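Local coordinates for protein cleavage stimulation factor 77 (Encephalitozoon cuniculi, PDB 2UY1) that probably binds mRNA and, as in its relatives, is likely to act as a scaffold in the mRNA 3'-end cleavage machinery, at residues 304-309 with 327-332; 320-325 with 348-353; 334-339 with 367-372. One frame throughout, in Å; residues are numbered along the deposited sequence.

Contact 1 of 3, residues 304-309 with 327-332; sequences LFRKLF and FIEYYA
F305 lays one face of its ring against I328, with CG2 standing 4.1 Å above the ring plane, nearer the rim than the centre. The two residues sit on antiparallel neighbours in an all-helical stack of the HAT type, the TPR-like repeat fold expected for the suppressor-of-forked family. The axes of segments 304-309 and 327-332 come within 12.4 Å at 163°, and long side chains span the distance. With chi1 at 166°, the F305 ring swings away from its own backbone N and points toward I328. Its CZ lies 4.0 Å from I328 CB. The same ring also packs beside Y324 and C325 on helix 319-333 and L293 on helix 282-300.

Next to this apolar patch is a salt bridge. R306 runs out extended from CG to NE. E329 folds at chi2 to meet it, and its OE2 comes to 4.0 Å from F305 CE2 at the edge of the ring. E329 is buried as a residue, and R306 probably offsets much of its charge. Guanidinium and carboxylate are nearly coplanar, and the grip is side-on through two nitrogens. Each carboxylate oxygen uses its syn lone pair. R306 NE donates to E329 OE2 at 2.8 Å, close to the guanidinium plane. R306 NH2 donates to E329 OE1, also at 2.8 Å, and this oxygen lies 16° out of the guanidinium plane.

Contact 2 of 3, residues 320-325 with 348-353; sequences HVFIYC and LKHPDS
The C-terminal end of helix 337-349 and the turn after it meet helix 319-333 here, through K349 and H350 on one side and F322 on the other. Within segment 320-325, F322 makes the contact. Its ring stands out from the helix with CG anti to the carbonyl carbon (chi1 -68°). The outer rim of the ring reaches both partners. F322 CZ touches K349 CG at 3.8 Å. F322 CE2 lies 3.8 Å from H350 NE2, and is almost as near H350 CD2.

The two rings meet rim to rim. Their centroids are 5.9 Å apart and their planes make an angle of 69°, with neither ring over the face of the other. CE2 of F322 lies close to the imidazole plane, at the edge. H350 NE2 has its polar partner elsewhere: it is hydrogen-bonded to the backbone O of V317, just ahead of helix 319-333. That bond probably helps to fix the turn of the imidazole beside the phenyl rim. K349 is in contact through its aliphatic part. The chain bends at chi2, and the ammonium end leads away from F322.

Here a tight turn joins helix 337-349 to helix 354-367 in what is probably a HAT-type stack. H350 is the first residue to leave helical geometry. It begins a type I beta turn that closes with S353 N bonded to H350 O at 3.1 Å. S353 then caps helix 354-367, its OG hydrogen-bonded to L356 N. H350 also packs on L356 in the first turn of helix 354-367.

Contact 3 of 3, residues 334-339 with 367-372; sequences GSRATP and IGDEEN
R336 brings NH2 to within 3.0 Å of I367 O, yet the angle is too poor for a hydrogen bond. The guanidinium lies over the C-terminal end of helix 354-367, where the backbone turns away. G368 has positive phi and closes this end with a Schellman motif. D369 follows as the centre of an inverse gamma turn and as the N-cap position of helix 370-379. The contact thus joins two helix-to-helix connections, the other being the one that leads into helix 337-349. Both connections belong to the helical stack, probably of the HAT type as in this family.

R336 runs extended from CG to NE and slides past I367 and D369 in the opposite direction. I367 CD1 packs 3.8 Å from R336 NE and also reaches the CG and CD methylenes. It is brought there by a chi1 of 64°, which sets CG1 between the backbone N and the carbonyl carbon. The backbone N of D369 lies over one face of the guanidinium, toward its rim. The D369 carboxylate is turned 57° from the guanidinium plane. Its OD1 makes a salt bridge with R336 NH1 at a long 3.6 Å. The other oxygen, OD2, is held at 2.8 Å by N372 ND2.

A water sits in the guanidinium plane, at the edge. It accepts from R336 NH2 at 2.6 Å and donates weakly to G368 O. I367 O is hydrogen-bonded to an aromatic side chain of another protein chain, and R336 packs against an aromatic side chain of that chain. The positive charge of R336 therefore lies among a carboxylate, a water and helix-end carbonyls. Its direct attraction to 367-372 is probably mainly electrostatic, the directional bond of R336 here being the one to the water.

Contacts 1 and 2 both use helix 319-333 and touch each other. F305 and F309 of contact 1 pack on C325 of contact 2, and F309 also meets V321. Contact 1 is buried, and there an apolar patch lies beside a well-aligned salt bridge. Contact 2 is partly buried and rests on aromatic and aliphatic packing at one end of helix 337-349. Contact 3 is at the other end of that helix, also partly buried, with a looser, water-assisted charge pairing. Contacts 2 and 3 do not touch. Contact 3 reaches contact 1 through Y330, which packs on I367 and P339, and through E329 on T338.

Contact 1 of 3, residues 304-309 with 327-332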
loop_
_atom_site.group_PDB
_atom_site.type_symbol
_atom_site.label_atom_id
_atom_site.label_comp_id
_atom_site.label_asym_id
_atom_site.label_seq_id
_atom_site.Cartn_x
_atom_site.Cartn_y
_atom_site.Cartn_z
ATOM N N LEU B 304 -4.132 -36.728 8.689
ATOM C CA LEU B 304 -4.619 -36.972 7.321
ATOM C C LEU B 304 -4.446 -35.802 6.338
ATOM O O LEU B 304 -4.223 -36.025 5.116
ATOM C CB LEU B 304 -6.097 -37.458 7.315
ATOM C CG LEU B 304 -6.341 -38.984 7.485
ATOM C CD1 LEU B 304 -7.778 -39.302 7.714
ATOM C CD2 LEU B 304 -5.830 -39.742 6.284
ATOM N N PHE B 305 -4.565 -34.557 6.848
ATOM C CA PHE B 305 -4.063 -33.327 6.120
ATOM C C PHE B 305 -2.625 -33.585 5.614
ATOM O O PHE B 305 -2.305 -33.367 4.470
ATOM C CB PHE B 305 -4.114 -32.060 7.039
ATOM C CG PHE B 305 -3.336 -30.869 6.513
ATOM C CD1 PHE B 305 -3.951 -29.920 5.711
ATOM C CD2 PHE B 305 -2.011 -30.710 6.827
ATOM C CE1 PHE B 305 -3.242 -28.855 5.193
ATOM C CE2 PHE B 305 -1.275 -29.624 6.359
ATOM C CZ PHE B 305 -1.880 -28.706 5.538
ATOM N N ARG B 306 -1.811 -34.097 6.517
ATOM C CA ARG B 306 -0.393 -34.349 6.301
ATOM C C ARG B 306 -0.121 -35.441 5.292
ATOM O O ARG B 306 0.770 -35.327 4.449
ATOM C CB ARG B 306 0.236 -34.706 7.641
ATOM C CG ARG B 306 0.696 -33.451 8.364
ATOM C CD ARG B 306 1.309 -33.790 9.645
ATOM N NE ARG B 306 1.402 -32.615 10.491
ATOM C CZ ARG B 306 1.571 -32.661 11.798
ATOM N NH1 ARG B 306 1.623 -33.817 12.415
ATOM N NH2 ARG B 306 1.671 -31.549 12.485
ATOM N N LYS B 307 -0.937 -36.480 5.354
ATOM C CA LYS B 307 -0.910 -37.551 4.366
ATOM C C LYS B 307 -1.370 -37.109 2.999
ATOM O O LYS B 307 -0.777 -37.515 2.005
ATOM C CB LYS B 307 -1.769 -38.716 4.843
ATOM C CG LYS B 307 -2.128 -39.736 3.780
ATOM C CD LYS B 307 -2.556 -41.021 4.468
ATOM C CE LYS B 307 -2.362 -42.252 3.559
ATOM N NZ LYS B 307 -3.602 -42.444 2.783
ATOM N N LEU B 308 -2.428 -36.313 2.907
ATOM C CA LEU B 308 -2.873 -35.802 1.583
ATOM C C LEU B 308 -1.833 -34.873 0.904
ATOM O O LEU B 308 -1.657 -34.911 -0.318
ATOM C CB LEU B 308 -4.221 -35.089 1.704
ATOM C CG LEU B 308 -4.731 -34.427 0.416
ATOM C CD1 LEU B 308 -4.968 -35.464 -0.655
ATOM C CD2 LEU B 308 -5.992 -33.585 0.587
ATOM N N PHE B 309 -1.185 -34.020 1.695
ATOM C CA PHE B 309 -0.074 -33.222 1.186
ATOM C C PHE B 309 1.008 -34.060 0.505
ATOM O O PHE B 309 1.432 -33.721 -0.652
ATOM C CB PHE B 309 0.546 -32.360 2.281
ATOM C CG PHE B 309 1.548 -31.356 1.758
ATOM C CD1 PHE B 309 1.202 -30.488 0.689
ATOM C CD2 PHE B 309 2.817 -31.255 2.322
ATOM C CE1 PHE B 309 2.106 -29.553 0.193
ATOM C CE2 PHE B 309 3.741 -30.308 1.823
ATOM C CZ PHE B 309 3.379 -29.468 0.744
ATOM N N PHE B 327 1.796 -22.321 6.705
ATOM C CA PHE B 327 0.962 -21.519 7.585
ATOM C C PHE B 327 0.017 -22.401 8.411
ATOM O O PHE B 327 -0.244 -22.125 9.526
ATOM C CB PHE B 327 0.088 -20.560 6.813
ATOM C CG PHE B 327 0.788 -19.356 6.194
ATOM C CD1 PHE B 327 2.062 -18.929 6.574
ATOM C CD2 PHE B 327 0.057 -18.569 5.281
ATOM C CE1 PHE B 327 2.629 -17.777 6.016
ATOM C CE2 PHE B 327 0.632 -17.404 4.701
ATOM C CZ PHE B 327 1.927 -17.033 5.042
ATOM N N ILE B 328 -0.628 -23.390 7.827
ATOM C CA ILE B 328 -1.390 -24.290 8.708
ATOM C C ILE B 328 -0.485 -24.928 9.797
ATOM O O ILE B 328 -0.942 -25.126 10.900
ATOM C CB ILE B 328 -1.979 -25.467 7.952
ATOM C CG1 ILE B 328 -2.995 -25.024 6.878
ATOM C CG2 ILE B 328 -2.516 -26.482 8.955
ATOM C CD1 ILE B 328 -4.101 -24.138 7.361
ATOM N N GLU B 329 0.743 -25.282 9.453
ATOM C CA GLU B 329 1.527 -26.081 10.348
ATOM C C GLU B 329 1.940 -25.159 11.440
ATOM O O GLU B 329 1.862 -25.520 12.579
ATOM C CB GLU B 329 2.744 -26.746 9.698
ATOM C CG GLU B 329 2.401 -27.943 8.841
ATOM C CD GLU B 329 2.113 -29.252 9.647
ATOM O OE1 GLU B 329 2.294 -29.333 10.884
ATOM O OE2 GLU B 329 1.719 -30.234 8.987
ATOM N N TYR B 330 2.332 -23.933 11.095
ATOM C CA TYR B 330 2.662 -22.948 12.157
ATOM C C TYR B 330 1.485 -22.647 13.134
ATOM O O TYR B 330 1.631 -22.814 14.329
ATOM C CB TYR B 330 3.244 -21.637 11.590
ATOM C CG TYR B 330 3.607 -20.708 12.707
ATOM C CD1 TYR B 330 4.612 -21.071 13.614
ATOM C CD2 TYR B 330 2.896 -19.522 12.930
ATOM C CE1 TYR B 330 4.949 -20.247 14.714
ATOM C CE2 TYR B 330 3.236 -18.674 14.040
ATOM C CZ TYR B 330 4.252 -19.077 14.913
ATOM O OH TYR B 330 4.638 -18.279 15.985
ATOM N N TYR B 331 0.338 -22.195 12.607
ATOM C CA TYR B 331 -0.802 -21.775 13.457
ATOM C C TYR B 331 -1.524 -22.934 14.162
ATOM O O TYR B 331 -2.152 -22.723 15.158
ATOM C CB TYR B 331 -1.772 -20.884 12.642
ATOM C CG TYR B 331 -1.055 -19.618 12.318
ATOM C CD1 TYR B 331 -0.865 -18.665 13.293
ATOM C CD2 TYR B 331 -0.461 -19.420 11.071
ATOM C CE1 TYR B 331 -0.115 -17.532 13.040
ATOM C CE2 TYR B 331 0.298 -18.279 10.804
ATOM C CZ TYR B 331 0.451 -17.336 11.802
ATOM O OH TYR B 331 1.216 -16.184 11.598
ATOM N N ALA B 332 -1.381 -24.150 13.649
ATOM C CA ALA B 332 -2.069 -25.306 14.237
ATOM C C ALA B 332 -1.191 -25.911 15.346
ATOM O O ALA B 332 -1.670 -26.234 16.409
ATOM C CB ALA B 332 -2.416 -26.347 13.162
#

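Contact 2 of 3, residues 320-325 with 348-353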
loop_
_atom_site.group_PDB
_atom_site.type_symbol
_atom_site.label_atom_id
_atom_site.label_comp_id
_atom_site.label_asym_id
_atom_site.label_seq_id
_atom_site.Cartn_x
_atom_site.Cartn_y
_atom_site.Cartn_z
ATOM N N HIS B 320 1.801 -21.514 -3.947
ATOM C CA HIS B 320 0.806 -21.218 -2.912
ATOM C C HIS B 320 0.506 -22.369 -1.966
ATOM O O HIS B 320 0.060 -22.145 -0.852
ATOM C CB HIS B 320 -0.525 -20.850 -3.583
ATOM C CG HIS B 320 -0.515 -19.513 -4.245
ATOM N ND1 HIS B 320 -0.180 -19.138 -5.503
ATOM C CD2 HIS B 320 -0.849 -18.357 -3.575
ATOM C CE1 HIS B 320 -0.341 -17.777 -5.577
ATOM N NE2 HIS B 320 -0.765 -17.332 -4.406
ATOM N N VAL B 321 0.629 -23.602 -2.459
ATOM C CA VAL B 321 0.132 -24.776 -1.744
ATOM C C VAL B 321 1.130 -25.059 -0.650
ATOM O O VAL B 321 0.755 -25.418 0.432
ATOM C CB VAL B 321 -0.068 -26.035 -2.730
ATOM C CG1 VAL B 321 -0.426 -27.360 -1.953
ATOM C CG2 VAL B 321 -1.151 -25.735 -3.693
ATOM N N PHE B 322 2.394 -24.776 -0.933
ATOM C CA PHE B 322 3.462 -24.901 0.060
ATOM C C PHE B 322 3.343 -23.840 1.135
ATOM O O PHE B 322 3.594 -24.130 2.273
ATOM C CB PHE B 322 4.834 -24.713 -0.599
ATOM C CG PHE B 322 5.239 -25.824 -1.559
ATOM C CD1 PHE B 322 5.867 -26.966 -1.093
ATOM C CD2 PHE B 322 4.998 -25.695 -2.930
ATOM C CE1 PHE B 322 6.268 -27.984 -1.978
ATOM C CE2 PHE B 322 5.401 -26.701 -3.833
ATOM C CZ PHE B 322 6.061 -27.838 -3.347
ATOM N N ILE B 323 3.095 -22.583 0.742
ATOM C CA ILE B 323 2.919 -21.460 1.655
ATOM C C ILE B 323 1.684 -21.676 2.524
ATOM O O ILE B 323 1.703 -21.435 3.727
ATOM C CB ILE B 323 2.733 -20.123 0.878
ATOM C CG1 ILE B 323 3.897 -19.820 -0.083
ATOM C CG2 ILE B 323 2.393 -18.946 1.817
ATOM C CD1 ILE B 323 3.625 -18.547 -0.978
ATOM N N TYR B 324 0.585 -22.131 1.912
ATOM C CA TYR B 324 -0.584 -22.488 2.712
ATOM C C TYR B 324 -0.299 -23.578 3.749
ATOM O O TYR B 324 -0.720 -23.462 4.904
ATOM C CB TYR B 324 -1.704 -22.894 1.781
ATOM C CG TYR B 324 -2.788 -23.634 2.465
ATOM C CD1 TYR B 324 -3.825 -22.960 3.137
ATOM C CD2 TYR B 324 -2.778 -25.032 2.459
ATOM C CE1 TYR B 324 -4.790 -23.688 3.778
ATOM C CE2 TYR B 324 -3.729 -25.759 3.089
ATOM C CZ TYR B 324 -4.736 -25.108 3.728
ATOM O OH TYR B 324 -5.690 -25.891 4.339
ATOM N N CYS B 325 0.400 -24.648 3.362
ATOM C CA CYS B 325 0.705 -25.757 4.324
ATOM C C CYS B 325 1.625 -25.330 5.431
ATOM O O CYS B 325 1.563 -25.892 6.544
ATOM C CB CYS B 325 1.364 -26.968 3.642
ATOM S SG CYS B 325 0.178 -27.893 2.618
ATOM N N LEU B 348 12.838 -24.974 -3.404
ATOM C CA LEU B 348 13.481 -25.963 -4.291
ATOM C C LEU B 348 12.659 -26.286 -5.554
ATOM O O LEU B 348 13.202 -26.303 -6.658
ATOM C CB LEU B 348 13.807 -27.251 -3.535
ATOM C CG LEU B 348 14.711 -27.200 -2.301
ATOM C CD1 LEU B 348 14.480 -28.427 -1.452
ATOM C CD2 LEU B 348 16.182 -27.076 -2.660
ATOM N N LYS B 349 11.356 -26.538 -5.403
ATOM C CA LYS B 349 10.492 -26.716 -6.573
ATOM C C LYS B 349 10.324 -25.470 -7.428
ATOM O O LYS B 349 10.253 -25.583 -8.655
ATOM C CB LYS B 349 9.113 -27.259 -6.206
ATOM C CG LYS B 349 9.109 -28.581 -5.442
ATOM C CD LYS B 349 9.300 -29.862 -6.301
ATOM C CE LYS B 349 9.383 -31.126 -5.356
ATOM N NZ LYS B 349 9.158 -32.427 -6.063
ATOM N N HIS B 350 10.212 -24.293 -6.801
ATOM C CA HIS B 350 9.901 -23.044 -7.535
ATOM C C HIS B 350 10.982 -22.012 -7.223
ATOM O O HIS B 350 10.729 -21.059 -6.480
ATOM C CB HIS B 350 8.482 -22.538 -7.182
ATOM C CG HIS B 350 7.407 -23.521 -7.534
ATOM N ND1 HIS B 350 6.836 -23.823 -8.723
ATOM C CD2 HIS B 350 6.867 -24.393 -6.615
ATOM C CE1 HIS B 350 5.953 -24.857 -8.498
ATOM N NE2 HIS B 350 5.986 -25.175 -7.217
ATOM N N PRO B 351 12.189 -22.202 -7.822
ATOM C CA PRO B 351 13.402 -21.478 -7.440
ATOM C C PRO B 351 13.311 -20.010 -7.825
ATOM O O PRO B 351 14.050 -19.197 -7.266
ATOM C CB PRO B 351 14.516 -22.151 -8.270
ATOM C CG PRO B 351 13.864 -22.933 -9.303
ATOM C CD PRO B 351 12.416 -23.088 -8.986
ATOM N N ASP B 352 12.427 -19.721 -8.787
ATOM C CA ASP B 352 12.154 -18.406 -9.339
ATOM C C ASP B 352 10.830 -17.799 -8.844
ATOM O O ASP B 352 10.313 -16.912 -9.489
ATOM C CB ASP B 352 12.075 -18.468 -10.887
ATOM C CG ASP B 352 13.418 -18.843 -11.547
ATOM O OD1 ASP B 352 14.495 -18.397 -11.057
ATOM O OD2 ASP B 352 13.392 -19.586 -12.561
ATOM N N SER B 353 10.261 -18.279 -7.744
ATOM C CA SER B 353 8.980 -17.741 -7.271
ATOM C C SER B 353 9.232 -16.576 -6.278
ATOM O O SER B 353 9.567 -16.818 -5.154
ATOM C CB SER B 353 8.172 -18.832 -6.545
ATOM O OG SER B 353 6.932 -18.308 -6.017
#

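Contact 3 of 3, residues 334-339 with 367-372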
loop_
_atom_site.group_PDB
_atom_site.type_symbol
_atom_site.label_atom_id
_atom_site.label_comp_id
_atom_site.label_asym_id
_atom_site.label_seq_id
_atom_site.Cartn_x
_atom_site.Cartn_y
_atom_site.Cartn_z
ATOM N N GLY B 334 2.283 -24.556 16.243
ATOM C CA GLY B 334 3.361 -23.724 16.833
ATOM C C GLY B 334 4.818 -24.100 16.530
ATOM O O GLY B 334 5.773 -23.425 16.992
ATOM N N SER B 335 5.021 -25.143 15.758
ATOM C CA SER B 335 6.378 -25.459 15.255
ATOM C C SER B 335 6.909 -24.314 14.368
ATOM O O SER B 335 6.177 -23.812 13.496
ATOM C CB SER B 335 6.347 -26.723 14.400
ATOM O OG SER B 335 7.655 -27.285 14.197
ATOM N N ARG B 336 8.173 -23.953 14.563
ATOM C CA ARG B 336 8.907 -23.101 13.647
ATOM C C ARG B 336 9.636 -23.966 12.620
ATOM O O ARG B 336 9.755 -23.590 11.473
ATOM C CB ARG B 336 9.934 -22.260 14.405
ATOM C CG ARG B 336 9.288 -21.233 15.314
ATOM C CD ARG B 336 10.319 -20.251 15.814
ATOM N NE ARG B 336 9.625 -19.160 16.482
ATOM C CZ ARG B 336 10.252 -18.179 17.102
ATOM N NH1 ARG B 336 11.576 -18.140 17.095
ATOM N NH2 ARG B 336 9.549 -17.225 17.667
ATOM N N ALA B 337 10.132 -25.128 13.047
ATOM C CA ALA B 337 10.895 -26.019 12.139
ATOM C C ALA B 337 10.144 -26.473 10.901
ATOM O O ALA B 337 10.657 -26.414 9.770
ATOM C CB ALA B 337 11.438 -27.235 12.913
ATOM N N THR B 338 8.940 -26.959 11.107
ATOM C CA THR B 338 8.188 -27.588 10.049
ATOM C C THR B 338 7.828 -26.616 8.947
ATOM O O THR B 338 8.066 -26.966 7.816
ATOM C CB THR B 338 6.921 -28.309 10.605
ATOM O OG1 THR B 338 7.362 -29.458 11.347
ATOM C CG2 THR B 338 5.898 -28.735 9.443
ATOM N N PRO B 339 7.231 -25.411 9.284
ATOM C CA PRO B 339 7.003 -24.414 8.190
ATOM C C PRO B 339 8.275 -23.992 7.464
ATOM O O PRO B 339 8.225 -23.772 6.253
ATOM C CB PRO B 339 6.300 -23.220 8.870
ATOM C CG PRO B 339 6.378 -23.440 10.338
ATOM C CD PRO B 339 6.727 -24.929 10.586
ATOM N N ILE B 367 7.111 -13.807 12.793
ATOM C CA ILE B 367 6.972 -14.696 13.971
ATOM C C ILE B 367 8.142 -14.615 14.960
ATOM O O ILE B 367 8.072 -15.187 16.091
ATOM C CB ILE B 367 6.804 -16.129 13.552
ATOM C CG1 ILE B 367 8.078 -16.616 12.832
ATOM C CG2 ILE B 367 5.505 -16.258 12.689
ATOM C CD1 ILE B 367 8.393 -18.122 13.040
ATOM N N GLY B 368 9.215 -13.972 14.545
ATOM C CA GLY B 368 10.276 -13.655 15.475
ATOM C C GLY B 368 11.456 -14.609 15.372
ATOM O O GLY B 368 12.312 -14.650 16.261
ATOM N N ASP B 369 11.525 -15.347 14.272
ATOM C CA ASP B 369 12.604 -16.318 14.036
ATOM C C ASP B 369 13.737 -15.594 13.303
ATOM O O ASP B 369 13.968 -15.817 12.093
ATOM C CB ASP B 369 12.060 -17.498 13.235
ATOM C CG ASP B 369 12.978 -18.663 13.210
ATOM O OD1 ASP B 369 13.585 -18.986 14.246
ATOM O OD2 ASP B 369 13.050 -19.326 12.169
ATOM N N GLU B 370 14.422 -14.714 14.064
ATOM C CA GLU B 370 15.426 -13.789 13.577
ATOM C C GLU B 370 16.649 -14.348 12.847
ATOM O O GLU B 370 16.998 -13.898 11.738
ATOM C CB GLU B 370 15.875 -12.869 14.716
ATOM C CG GLU B 370 16.816 -11.799 14.246
ATOM C CD GLU B 370 17.149 -10.840 15.349
ATOM O OE1 GLU B 370 16.232 -10.096 15.795
ATOM O OE2 GLU B 370 18.300 -10.879 15.783
ATOM N N GLU B 371 17.294 -15.323 13.467
ATOM C CA GLU B 371 18.478 -15.931 12.939
ATOM C C GLU B 371 18.231 -16.604 11.596
ATOM O O GLU B 371 19.034 -16.466 10.674
ATOM C CB GLU B 371 19.023 -16.957 13.962
ATOM C CG GLU B 371 19.381 -16.349 15.337
ATOM C CD GLU B 371 20.721 -15.593 15.312
ATOM O OE1 GLU B 371 21.768 -16.299 15.348
ATOM O OE2 GLU B 371 20.717 -14.307 15.235
ATOM N N ASN B 372 17.128 -17.336 11.478
ATOM C CA ASN B 372 16.743 -17.913 10.208
ATOM C C ASN B 372 16.362 -16.906 9.147
ATOM O O ASN B 372 16.728 -17.079 7.973
ATOM C CB ASN B 372 15.625 -18.950 10.372
ATOM C CG ASN B 372 16.131 -20.195 11.033
ATOM O OD1 ASN B 372 17.445 -20.500 10.821
ATOM N ND2 ASN B 372 15.385 -20.873 11.736
HETATM O O HOH W 1 10.648 -15.329 19.061
#